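Local coordinates for nonsense-mediated mRNA decay protein 2 (Saccharomyces cerevisiae, PDB 4LUN) that takes part in the nonsense-mediated decay of mRNAs that carry premature stop codons and interacts with the factor Upf1 through its C-terminus, at residues I288-R291 / F292-A296. Sequence-based numbering, arbitrary orientation.
Sequences IFIR and FKTSA
Phe289 and Lys293 meet one turn apart on an alpha-helix, residues 277-303, in this all-helical N-terminal MIF4G domain of Upf2. The backbone repeats the i to i+4 bond four times here, from Phe292 N to Ile288 O through to Ser295 N to Arg291 O. Lys293 rises from this frame as a fully extended chain. Its CB sits 3.5 Å from Phe289 O and above one face of the Phe289 ring, offset toward the rim. With CG anti to the backbone N (chi1 177°), the chain runs past the ring, and CD comes to 3.8 Å from Phe289 CZ, while NZ continues to a hydrogen bond with the carbonyl O of Leu310, joining the helix to the segment that follows it near the end of this construct. Ile288 CG2 lies in the plane of the Phe292 ring, at its edge and 3.9 Å from Phe292 CD2, the two side chains running side by side against Leu253 of helix 231-271. Ser295 OG is hydrogen-bonded to Thr201 OG1, and one water links it to Arg291 O. A turn of the helix also closes through a side chain: Thr294 OG1 donates to Ile290 O at 2.8 Å. The same oxygen accepts Thr294 N at 3.0 Å, the hydroxyl and the amide arriving from opposite faces of the carbonyl plane.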
loop_
_atom_site.group_PDB
_atom_site.type_symbol
_atom_site.label_atom_id
_atom_site.label_comp_id
_atom_site.label_asym_id
_atom_site.label_seq_id
_atom_site.Cartn_x
_atom_site.Cartn_y
_atom_site.Cartn_z
ATOM N N ILE A 288 7.717 -21.500 -3.967
ATOM C CA ILE A 288 6.638 -20.812 -4.670
ATOM C C ILE A 288 5.315 -21.417 -4.237
ATOM O O ILE A 288 4.345 -20.701 -3.986
ATOM C CB ILE A 288 6.768 -20.962 -6.189
ATOM C CG1 ILE A 288 8.176 -20.559 -6.640
ATOM C CG2 ILE A 288 5.725 -20.127 -6.888
ATOM C CD1 ILE A 288 8.435 -20.816 -8.115
ATOM N N PHE A 289 5.261 -22.747 -4.175
ATOM C CA PHE A 289 4.045 -23.417 -3.715
ATOM C C PHE A 289 3.685 -22.953 -2.314
ATOM O O PHE A 289 2.522 -22.666 -2.030
ATOM C CB PHE A 289 4.229 -24.934 -3.705
ATOM C CG PHE A 289 3.125 -25.675 -2.980
ATOM C CD1 PHE A 289 1.845 -25.714 -3.497
ATOM C CD2 PHE A 289 3.375 -26.334 -1.787
ATOM C CE1 PHE A 289 0.831 -26.385 -2.836
ATOM C CE2 PHE A 289 2.348 -27.010 -1.125
ATOM C CZ PHE A 289 1.088 -27.039 -1.662
ATOM N N ILE A 290 4.682 -22.891 -1.432
ATOM C CA ILE A 290 4.404 -22.495 -0.053
ATOM C C ILE A 290 3.858 -21.060 0.018
ATOM O O ILE A 290 2.963 -20.779 0.810
ATOM C CB ILE A 290 5.641 -22.680 0.879
ATOM C CG1 ILE A 290 5.997 -24.164 1.019
ATOM C CG2 ILE A 290 5.397 -22.037 2.246
ATOM C CD1 ILE A 290 4.836 -25.049 1.418
ATOM N N ARG A 291 4.383 -20.154 -0.807
ATOM C CA ARG A 291 3.842 -18.795 -0.835
ATOM C C ARG A 291 2.368 -18.786 -1.248
ATOM O O ARG A 291 1.534 -18.127 -0.624
ATOM C CB ARG A 291 4.660 -17.898 -1.775
ATOM C CG ARG A 291 5.955 -17.390 -1.147
ATOM C CD ARG A 291 6.556 -16.239 -1.951
ATOM N NE ARG A 291 7.039 -16.678 -3.258
ATOM C CZ ARG A 291 8.234 -17.219 -3.473
ATOM N NH1 ARG A 291 9.081 -17.394 -2.466
ATOM N NH2 ARG A 291 8.587 -17.573 -4.699
ATOM N N PHE A 292 2.041 -19.540 -2.290
ATOM C CA PHE A 292 0.658 -19.590 -2.748
ATOM C C PHE A 292 -0.280 -20.276 -1.764
ATOM O O PHE A 292 -1.407 -19.829 -1.580
ATOM C CB PHE A 292 0.568 -20.223 -4.140
ATOM C CG PHE A 292 0.817 -19.239 -5.235
ATOM C CD1 PHE A 292 -0.212 -18.402 -5.652
ATOM C CD2 PHE A 292 2.075 -19.102 -5.801
ATOM C CE1 PHE A 292 0.009 -17.451 -6.645
ATOM C CE2 PHE A 292 2.304 -18.153 -6.794
ATOM C CZ PHE A 292 1.264 -17.332 -7.219
ATOM N N LYS A 293 0.187 -21.348 -1.137
ATOM C CA LYS A 293 -0.651 -22.079 -0.192
ATOM C C LYS A 293 -0.951 -21.224 1.040
ATOM O O LYS A 293 -2.096 -21.147 1.489
ATOM C CB LYS A 293 0.018 -23.396 0.236
ATOM C CG LYS A 293 -0.803 -24.155 1.285
ATOM C CD LYS A 293 -0.268 -25.558 1.509
ATOM C CE LYS A 293 -1.043 -26.260 2.625
ATOM N NZ LYS A 293 -0.544 -27.651 2.801
ATOM N N THR A 294 0.082 -20.594 1.583
ATOM C CA THR A 294 -0.072 -19.743 2.764
ATOM C C THR A 294 -1.074 -18.637 2.477
ATOM O O THR A 294 -1.961 -18.349 3.286
ATOM C CB THR A 294 1.262 -19.112 3.159
ATOM O OG1 THR A 294 2.197 -20.151 3.463
ATOM C CG2 THR A 294 1.093 -18.223 4.379
ATOM N N SER A 295 -0.939 -18.019 1.310
ATOM C CA SER A 295 -1.846 -16.939 0.936
ATOM C C SER A 295 -3.256 -17.429 0.617
ATOM O O SER A 295 -4.236 -16.784 0.987
ATOM C CB SER A 295 -1.276 -16.162 -0.243
ATOM O OG SER A 295 -0.124 -15.454 0.163
ATOM N N ALA A 296 -3.360 -18.558 -0.082
ATOM C CA ALA A 296 -4.653 -19.193 -0.333
ATOM C C ALA A 296 -5.420 -19.422 0.972
ATOM O O ALA A 296 -6.618 -19.148 1.055
ATOM C CB ALA A 296 -4.459 -20.506 -1.064
HETATM O O HOH W 1 2.693 -16.185 1.227
#